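Local coordinates for oxidoreductase protein (Agrobacterium radiobacter, PDB 5UI9) that binds NAD+ in a Rossmann-fold domain and probably catalyses an NAD-dependent oxidation or reduction of a small hydroxy compound, as in the GFO/IDH/MocA family, at residues Glu5-Leu10 with Gly67-Asp72; Val92-Gln97 with Ile119-His124; Glu211-Ile216 with Ser231-Leu236. All blocks are in the same frame, centred on the assembly; numbering follows the deposited sequence.

Contact 1: Glu5-Leu10 with Gly67-Asp72; sequences ELKGAL and GFDFVD
The carbonyl oxygen of Lys7 takes two backbone N-H groups from the other segment. Asp69 N reaches Lys7 O at 2.7 Å, lying in the carbonyl plane. Phe70 N gives the same oxygen a weak, longer bond. Asp69 also returns a bond through its side chain: its OD2 accepts from Lys7 N at 3.0 Å, on the anti side of the carboxylate. CG of Asp69 stands beside its own backbone N (chi1 -55°), which turns the carboxylate back to Lys7 N. The CD2 branch of Leu6 lies against the same OD2, the two side chains crossing at about a right angle. Further on, regular parallel pairing takes over. Ala9 N bonds to Phe70 O, and Asp72 N bonds to Ala9 O at 2.8 Å. These are neighbouring strands of the parallel sheet of the NAD-binding Rossmann domain, where strand 6-11 leads into what looks like the glycine-rich turn of such domains. Two rings pack on opposite faces of this sheet. Gly8 CA sits over the centre of the Phe70 ring, 3.6 Å from its centroid. Leu6 CB meets that ring at its edge. On the other face Ala9 CB makes a CH-pi contact over the centre of the Phe68 ring, 3.8 Å from its centroid. Leu10 and Asp72 run side by side, with Leu10 CD1 3.5 Å from Asp72 OD2. That carboxylate oxygen is held by Gln20 and Trp24 of helix 17-26. Helix 289-308 packs against Leu6 and Phe70, and Phe68 and Val71 rest on helix 59-65.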
# COMPACT_ATOMS: atom_id res chain seq x y z
N GLU A 5 -12.81 43.93 12.16
CA GLU A 5 -11.87 42.89 12.58
C GLU A 5 -12.60 41.91 13.50
O GLU A 5 -13.11 42.31 14.55
CB GLU A 5 -10.69 43.54 13.33
CG GLU A 5 -9.77 42.61 14.13
CD GLU A 5 -8.47 42.25 13.44
OE1 GLU A 5 -7.53 41.82 14.16
OE2 GLU A 5 -8.36 42.38 12.20
N LEU A 6 -12.66 40.63 13.10
CA LEU A 6 -13.25 39.59 13.96
C LEU A 6 -12.36 39.33 15.17
O LEU A 6 -11.13 39.38 15.07
CB LEU A 6 -13.48 38.28 13.19
CG LEU A 6 -14.57 38.27 12.11
CD1 LEU A 6 -14.55 36.94 11.38
CD2 LEU A 6 -15.94 38.53 12.70
N LYS A 7 -12.99 39.08 16.32
CA LYS A 7 -12.28 38.89 17.59
C LYS A 7 -12.51 37.47 18.07
O LYS A 7 -13.65 37.06 18.27
CB LYS A 7 -12.80 39.88 18.64
CG LYS A 7 -12.40 41.32 18.37
CD LYS A 7 -13.56 42.31 18.54
CE LYS A 7 -13.96 42.51 20.00
NZ LYS A 7 -12.89 43.14 20.82
N GLY A 8 -11.42 36.72 18.25
CA GLY A 8 -11.51 35.33 18.69
C GLY A 8 -11.14 35.14 20.15
O GLY A 8 -10.43 35.95 20.73
N ALA A 9 -11.66 34.07 20.74
CA ALA A 9 -11.18 33.59 22.03
C ALA A 9 -10.63 32.20 21.80
O ALA A 9 -11.32 31.38 21.20
CB ALA A 9 -12.30 33.56 23.04
N LEU A 10 -9.41 31.93 22.26
CA LEU A 10 -8.81 30.60 22.14
C LEU A 10 -8.86 29.90 23.49
O LEU A 10 -8.48 30.49 24.51
CB LEU A 10 -7.39 30.69 21.59
CG LEU A 10 -6.68 29.34 21.40
CD1 LEU A 10 -5.87 29.29 20.11
CD2 LEU A 10 -5.79 28.99 22.59
N GLY A 67 -17.76 39.13 24.46
CA GLY A 67 -16.90 40.09 23.78
C GLY A 67 -16.05 39.49 22.67
O GLY A 67 -15.00 40.05 22.33
N PHE A 68 -16.49 38.38 22.08
CA PHE A 68 -15.78 37.75 20.95
C PHE A 68 -16.75 37.16 19.92
O PHE A 68 -17.83 36.69 20.26
CB PHE A 68 -14.79 36.68 21.44
CG PHE A 68 -15.33 35.76 22.49
CD1 PHE A 68 -15.23 36.10 23.84
CD2 PHE A 68 -15.95 34.57 22.14
CE1 PHE A 68 -15.73 35.25 24.82
CE2 PHE A 68 -16.46 33.72 23.11
CZ PHE A 68 -16.35 34.06 24.45
N ASP A 69 -16.32 37.19 18.66
CA ASP A 69 -17.13 36.73 17.52
C ASP A 69 -16.98 35.23 17.22
O ASP A 69 -17.85 34.63 16.57
CB ASP A 69 -16.76 37.53 16.27
CG ASP A 69 -16.89 39.02 16.47
OD1 ASP A 69 -17.98 39.46 16.88
OD2 ASP A 69 -15.90 39.74 16.24
N PHE A 70 -15.88 34.62 17.65
CA PHE A 70 -15.72 33.18 17.49
C PHE A 70 -14.83 32.59 18.56
O PHE A 70 -14.11 33.30 19.27
CB PHE A 70 -15.18 32.84 16.10
CG PHE A 70 -13.77 33.29 15.86
CD1 PHE A 70 -13.50 34.56 15.36
CD2 PHE A 70 -12.70 32.43 16.13
CE1 PHE A 70 -12.20 34.97 15.13
CE2 PHE A 70 -11.39 32.84 15.90
CZ PHE A 70 -11.14 34.11 15.40
N VAL A 71 -14.88 31.27 18.65
CA VAL A 71 -14.09 30.53 19.62
C VAL A 71 -13.22 29.50 18.89
O VAL A 71 -13.69 28.84 17.95
CB VAL A 71 -14.98 29.92 20.73
CG1 VAL A 71 -15.92 28.83 20.20
CG2 VAL A 71 -14.12 29.37 21.86
N ASP A 72 -11.95 29.41 19.30
CA ASP A 72 -11.00 28.44 18.78
C ASP A 72 -10.65 27.45 19.90
O ASP A 72 -9.94 27.79 20.85
CB ASP A 72 -9.74 29.16 18.26
CG ASP A 72 -8.87 28.28 17.35
OD1 ASP A 72 -9.35 27.24 16.83
OD2 ASP A 72 -7.70 28.66 17.14

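Contact 2: Val92-Gln97 with Ile119-His124. With NAD (nicotinamide-adenine-dinucleotide), chain C.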
# COMPACT_ATOMS: atom_id res chain seq x y z
N VAL A 92 -21.96 31.47 19.61
CA VAL A 92 -20.63 31.86 19.19
C VAL A 92 -20.13 30.81 18.18
O VAL A 92 -20.07 29.63 18.51
CB VAL A 92 -19.67 31.93 20.39
CG1 VAL A 92 -18.23 32.17 19.95
CG2 VAL A 92 -20.12 33.03 21.35
N PRO A 93 -19.81 31.24 16.93
CA PRO A 93 -19.18 30.35 15.96
C PRO A 93 -17.93 29.68 16.52
O PRO A 93 -17.13 30.34 17.20
CB PRO A 93 -18.83 31.28 14.80
CG PRO A 93 -19.87 32.37 14.88
CD PRO A 93 -20.27 32.50 16.31
N ALA A 94 -17.75 28.39 16.22
CA ALA A 94 -16.74 27.57 16.88
C ALA A 94 -15.83 26.83 15.92
O ALA A 94 -16.29 26.24 14.94
CB ALA A 94 -17.42 26.57 17.81
N ILE A 95 -14.54 26.86 16.23
CA ILE A 95 -13.55 25.97 15.63
C ILE A 95 -13.17 24.94 16.70
O ILE A 95 -13.01 25.29 17.87
CB ILE A 95 -12.28 26.73 15.18
CG1 ILE A 95 -12.64 27.85 14.20
CG2 ILE A 95 -11.28 25.77 14.55
CD1 ILE A 95 -11.53 28.87 13.99
N CYS A 96 -13.03 23.68 16.28
CA CYS A 96 -12.69 22.59 17.19
C CYS A 96 -11.57 21.72 16.63
O CYS A 96 -11.64 21.27 15.49
CB CYS A 96 -13.91 21.72 17.45
SG CYS A 96 -13.64 20.54 18.78
N GLN A 97 -10.53 21.51 17.42
CA GLN A 97 -9.40 20.66 17.01
C GLN A 97 -9.79 19.20 16.82
O GLN A 97 -10.81 18.74 17.34
CB GLN A 97 -8.24 20.77 18.02
CG GLN A 97 -7.12 21.70 17.58
CD GLN A 97 -6.30 21.14 16.42
OE1 GLN A 97 -6.50 19.99 16.01
NE2 GLN A 97 -5.39 21.96 15.89
N ILE A 119 -25.11 28.34 14.02
CA ILE A 119 -23.73 28.82 14.10
C ILE A 119 -22.80 27.90 13.30
O ILE A 119 -23.01 26.68 13.28
CB ILE A 119 -23.20 28.97 15.55
CG1 ILE A 119 -23.30 27.66 16.34
CG2 ILE A 119 -23.95 30.09 16.26
CD1 ILE A 119 -22.13 27.44 17.29
N PRO A 120 -21.80 28.47 12.62
CA PRO A 120 -20.80 27.63 11.96
C PRO A 120 -19.97 26.79 12.94
O PRO A 120 -19.69 27.23 14.07
CB PRO A 120 -19.90 28.65 11.24
CG PRO A 120 -20.74 29.85 11.06
CD PRO A 120 -21.65 29.89 12.24
N LEU A 121 -19.63 25.58 12.51
CA LEU A 121 -18.72 24.71 13.25
C LEU A 121 -17.72 24.13 12.25
O LEU A 121 -18.13 23.46 11.30
CB LEU A 121 -19.48 23.57 13.93
CG LEU A 121 -18.65 22.50 14.66
CD1 LEU A 121 -17.85 23.12 15.80
CD2 LEU A 121 -19.55 21.38 15.16
N MET A 122 -16.44 24.41 12.47
CA MET A 122 -15.36 23.86 11.64
C MET A 122 -14.45 23.02 12.50
O MET A 122 -14.07 23.43 13.60
CB MET A 122 -14.54 24.98 10.99
CG MET A 122 -13.50 24.46 9.99
SD MET A 122 -12.43 25.72 9.28
CE MET A 122 -11.29 26.02 10.62
N VAL A 123 -14.06 21.85 11.99
CA VAL A 123 -13.00 21.07 12.61
C VAL A 123 -11.67 21.58 12.09
O VAL A 123 -11.49 21.75 10.88
CB VAL A 123 -13.17 19.56 12.35
CG1 VAL A 123 -12.05 18.75 13.02
CG2 VAL A 123 -14.54 19.12 12.86
N HIS A 124 -10.73 21.85 13.00
CA HIS A 124 -9.39 22.23 12.59
C HIS A 124 -8.71 20.94 12.10
O HIS A 124 -8.03 20.25 12.86
CB HIS A 124 -8.62 22.92 13.72
CG HIS A 124 -7.33 23.54 13.28
ND1 HIS A 124 -7.05 24.88 13.45
CD2 HIS A 124 -6.23 23.00 12.68
CE1 HIS A 124 -5.84 25.14 12.99
NE2 HIS A 124 -5.33 24.02 12.51
PA NAD C . -1.82 19.97 25.31
O1A NAD C . -2.16 19.04 26.46
O2A NAD C . -0.41 20.42 25.11
O5B NAD C . -2.75 21.27 25.43
C5B NAD C . -4.09 21.23 25.90
C4B NAD C . -4.29 22.44 26.79
O4B NAD C . -5.69 22.61 27.03
C3B NAD C . -3.62 22.30 28.15
O3B NAD C . -2.82 23.46 28.41
C2B NAD C . -4.75 22.14 29.14
O2B NAD C . -4.46 22.77 30.39
C1B NAD C . -5.91 22.82 28.43
N9A NAD C . -7.28 22.33 28.72
C8A NAD C . -7.73 21.07 28.70
N7A NAD C . -9.06 21.04 28.99
C5A NAD C . -9.47 22.31 29.18
C6A NAD C . -10.75 23.00 29.51
N6A NAD C . -11.89 22.32 29.70
N1A NAD C . -10.72 24.35 29.60
C2A NAD C . -9.60 25.07 29.42
N3A NAD C . -8.41 24.50 29.12
C4A NAD C . -8.29 23.16 28.99
O3 NAD C . -2.38 19.31 23.96
PN NAD C . -1.79 19.63 22.49
O1N NAD C . -0.59 18.77 22.21
O2N NAD C . -1.67 21.13 22.32
O5D NAD C . -2.99 19.06 21.61
C5D NAD C . -4.29 19.65 21.72
C4D NAD C . -5.12 19.16 20.55
O4D NAD C . -4.50 19.57 19.34
C3D NAD C . -5.24 17.64 20.53
O3D NAD C . -6.60 17.25 20.33
C2D NAD C . -4.36 17.21 19.36
O2D NAD C . -4.87 16.08 18.66
C1D NAD C . -4.36 18.45 18.46
N1N NAD C . -3.18 18.61 17.59
C2N NAD C . -3.42 18.94 16.31
C3N NAD C . -2.40 19.12 15.39
C7N NAD C . -2.76 19.48 13.98
O7N NAD C . -3.74 20.19 13.77
N7N NAD C . -2.02 19.04 12.96
C4N NAD C . -1.08 18.96 15.82
C5N NAD C . -0.84 18.63 17.16
C6N NAD C . -1.92 18.47 18.04
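Four backbone hydrogen bonds join Val92-Gln97 to Ile119-His124 in parallel register. Ala94 N donates to Pro120 O in a nearly straight bond (175°), and Met122 N donates to Ala94 O. Cys96 N then bonds to Met122 O. The last, His124 N to Cys96 O, is the shortest at 2.7 Å, although its donor stands well above the carbonyl plane. The apolar contacts divide between the two faces of the sheet. On one, Leu121 CD1 touches Ala94 CB at 4.0 Å. On the other, Ile95 and Met122 lie side by side, and Ile95 CG2 meets Met122 CE at 3.9 Å. The Met122 chain is extended until it bends at chi3 (78°), which brings CE over to Ile95. Pro93 and Pro120 lie side by side, with Pro93 CG 4.0 Å from Pro120 CD, just before the strands begin. Strands 94-97 and 121-124, with helix 104-116 between them, form a right-handed beta-alpha-beta crossover of the Rossmann domain. Their C-terminal ends reach the nicotinamide half of NAD. The polar contacts gather there. Gln97 NE2 donates to the carboxamide oxygen O7N of NAD at 3.2 Å, and it also bonds to Gln20 OE1. The same NE2 lies over one face of the His124 ring, 3.4 Å above the plane and towards the rim; amide and ring planes are 24° apart. Ile95 CG2 lies at the ring's edge. His124 NE2 is hydrogen-bonded to Asn126, another NAD-binding residue. Helix 80-89 packs on Ala94, Cys96 and Leu121, while Trp302 of helix 289-308 packs on Ile95 and Met122.

Contact 3: Glu211-Ile216 with Ser231-Leu236; sequences EDVATI and SYATKL. With 8A1 ((2S)-2,3-dihydroxy-2-methylpropanoic acid), chain D.
Val213 and Ser231 form an antiparallel non-hydrogen-bonded pair, and beyond it Tyr232 N donates to Asp212 O at 2.9 Å and 166°. Ser231 CA-H also points to Asp212 O. The side chains of Val213 and Ser231 lie on one face of the sheet, with Val213 CG2 3.8 Å from Ser231 OG. That hydroxyl is engaged twice in its own segment. It donates to Thr234 OG1 at 2.7 Å and accepts from Ala233 N at 3.0 Å. OG stands anti to its backbone N (chi1 173°), which lets it reach Ala233 N and close an ST turn as the chain leaves the strand. Ala233 CB points back across the contact. It packs on Asp212 OD2 at 3.7 Å and, more loosely, on Val213 CG2. The Asp212 carboxylate is buried but well satisfied: OD1 accepts from Val204 N and OD2 from Asn205 N. One water also donates to Asp212 OD2 and to Tyr232 O, bridging the two segments. The Tyr232 ring leads away from Asp212 to the pocket of the bound acid. Its OH donates to the hydroxyl O1 of the bound 2,3-dihydroxy-2-methylpropanoic acid at 2.6 Å, and O1 lies near the ring plane. Asp178, His182, Lys98 and Gln165 complete the hydrogen bonding of this ligand, and Phe149 of the second subunit packs on Val213. Asp212 and Val213 both face Lys202 of strand 194-202 in a classic beta bulge, while helix 175-191 touches Tyr232 through Ile175 and strand 148-156 meets Ser231 through Arg156.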
# COMPACT_ATOMS: atom_id res chain seq x y z
N GLU A 211 -1.90 1.48 19.67
CA GLU A 211 -1.43 1.00 18.37
C GLU A 211 -0.65 2.10 17.65
O GLU A 211 -1.11 3.25 17.58
CB GLU A 211 -2.60 0.45 17.52
CG GLU A 211 -3.37 1.43 16.62
CD GLU A 211 -4.13 2.52 17.36
OE1 GLU A 211 -4.34 2.42 18.60
OE2 GLU A 211 -4.53 3.51 16.70
N ASP A 212 0.53 1.76 17.13
CA ASP A 212 1.36 2.74 16.40
C ASP A 212 1.56 2.40 14.93
O ASP A 212 2.34 3.06 14.25
CB ASP A 212 2.71 2.96 17.11
CG ASP A 212 3.51 1.69 17.28
OD1 ASP A 212 3.01 0.60 16.95
OD2 ASP A 212 4.66 1.78 17.76
N VAL A 213 0.84 1.39 14.45
CA VAL A 213 0.87 0.99 13.06
C VAL A 213 -0.56 0.62 12.68
O VAL A 213 -1.23 -0.09 13.42
CB VAL A 213 1.80 -0.23 12.82
CG1 VAL A 213 1.85 -0.57 11.33
CG2 VAL A 213 3.20 0.04 13.35
N ALA A 214 -1.02 1.14 11.54
CA ALA A 214 -2.36 0.87 11.05
C ALA A 214 -2.35 0.83 9.53
O ALA A 214 -1.75 1.70 8.88
CB ALA A 214 -3.35 1.91 11.55
N THR A 215 -3.01 -0.18 8.98
CA THR A 215 -3.11 -0.37 7.54
C THR A 215 -4.58 -0.55 7.20
O THR A 215 -5.24 -1.43 7.76
CB THR A 215 -2.28 -1.60 7.11
OG1 THR A 215 -0.94 -1.44 7.57
CG2 THR A 215 -2.26 -1.73 5.60
N ILE A 216 -5.08 0.29 6.30
CA ILE A 216 -6.51 0.39 6.02
C ILE A 216 -6.74 0.30 4.51
O ILE A 216 -6.06 0.96 3.73
CB ILE A 216 -7.08 1.73 6.54
CG1 ILE A 216 -6.70 1.94 8.01
CG2 ILE A 216 -8.60 1.77 6.37
CD1 ILE A 216 -7.17 3.25 8.61
N SER A 231 2.23 4.73 10.29
CA SER A 231 3.15 4.13 11.24
C SER A 231 3.96 5.22 11.94
O SER A 231 4.43 6.14 11.28
CB SER A 231 4.11 3.18 10.53
OG SER A 231 5.14 2.71 11.40
N TYR A 232 4.09 5.10 13.26
CA TYR A 232 5.08 5.87 14.04
C TYR A 232 6.24 4.99 14.55
O TYR A 232 6.98 5.38 15.47
CB TYR A 232 4.39 6.62 15.20
CG TYR A 232 3.99 8.04 14.86
CD1 TYR A 232 4.94 8.98 14.43
CD2 TYR A 232 2.66 8.47 14.98
CE1 TYR A 232 4.58 10.28 14.14
CE2 TYR A 232 2.30 9.77 14.68
CZ TYR A 232 3.26 10.67 14.26
OH TYR A 232 2.91 11.96 13.97
N ALA A 233 6.42 3.81 13.94
CA ALA A 233 7.53 2.90 14.27
C ALA A 233 8.41 2.58 13.05
O ALA A 233 9.06 1.53 13.01
CB ALA A 233 6.98 1.63 14.89
N THR A 234 8.45 3.49 12.08
CA THR A 234 9.19 3.30 10.84
C THR A 234 10.52 4.05 10.93
O THR A 234 10.53 5.26 11.12
CB THR A 234 8.34 3.77 9.64
OG1 THR A 234 7.14 2.98 9.56
CG2 THR A 234 9.10 3.65 8.33
N LYS A 235 11.63 3.33 10.77
CA LYS A 235 12.98 3.89 10.95
C LYS A 235 13.68 4.01 9.61
O LYS A 235 14.24 3.03 9.09
CB LYS A 235 13.79 3.02 11.91
CG LYS A 235 13.24 3.07 13.32
CD LYS A 235 13.73 1.91 14.18
CE LYS A 235 13.06 1.97 15.55
NZ LYS A 235 13.62 0.96 16.48
N LEU A 236 13.64 5.22 9.05
CA LEU A 236 14.20 5.50 7.73
C LEU A 236 15.46 6.34 7.86
O LEU A 236 15.63 7.06 8.83
CB LEU A 236 13.17 6.25 6.88
CG LEU A 236 11.94 5.44 6.46
CD1 LEU A 236 10.78 6.37 6.15
CD2 LEU A 236 12.26 4.56 5.26
OXT 8A1 D . -0.33 16.81 13.49
C 8A1 D . -0.93 16.07 14.31
O 8A1 D . -2.18 16.08 14.44
CA 8A1 D . -0.14 15.12 15.17
CB 8A1 D . -0.13 13.78 14.44
O1 8A1 D . 0.76 12.84 15.05
O2 8A1 D . -0.76 14.98 16.46
C3 8A1 D . 1.28 15.66 15.39
O HOH W 1 5.89 4.43 18.06

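How the contacts relate
Contacts 1 and 2 belong to one parallel sheet. Strands 70-73 and 94-97 are neighbours in it, and the backbone of Val71 probably bonds to Pro93 and Ile95. Contact 1 is partly buried, with exposed residues at its start. Contact 2 is buried and reaches NAD. Contact 3 is also buried but belongs to the mixed sheet of the C-terminal domain, its centre about 30 Å from that of contact 2. The first two rest on several backbone bonds and apolar packing. The third has one backbone bond across the segments, a water bridge and a serine-centred turn. Contact 2 gives a residue that binds NAD, and contact 3 one that binds the dihydroxy acid, so both domains probably line the active site.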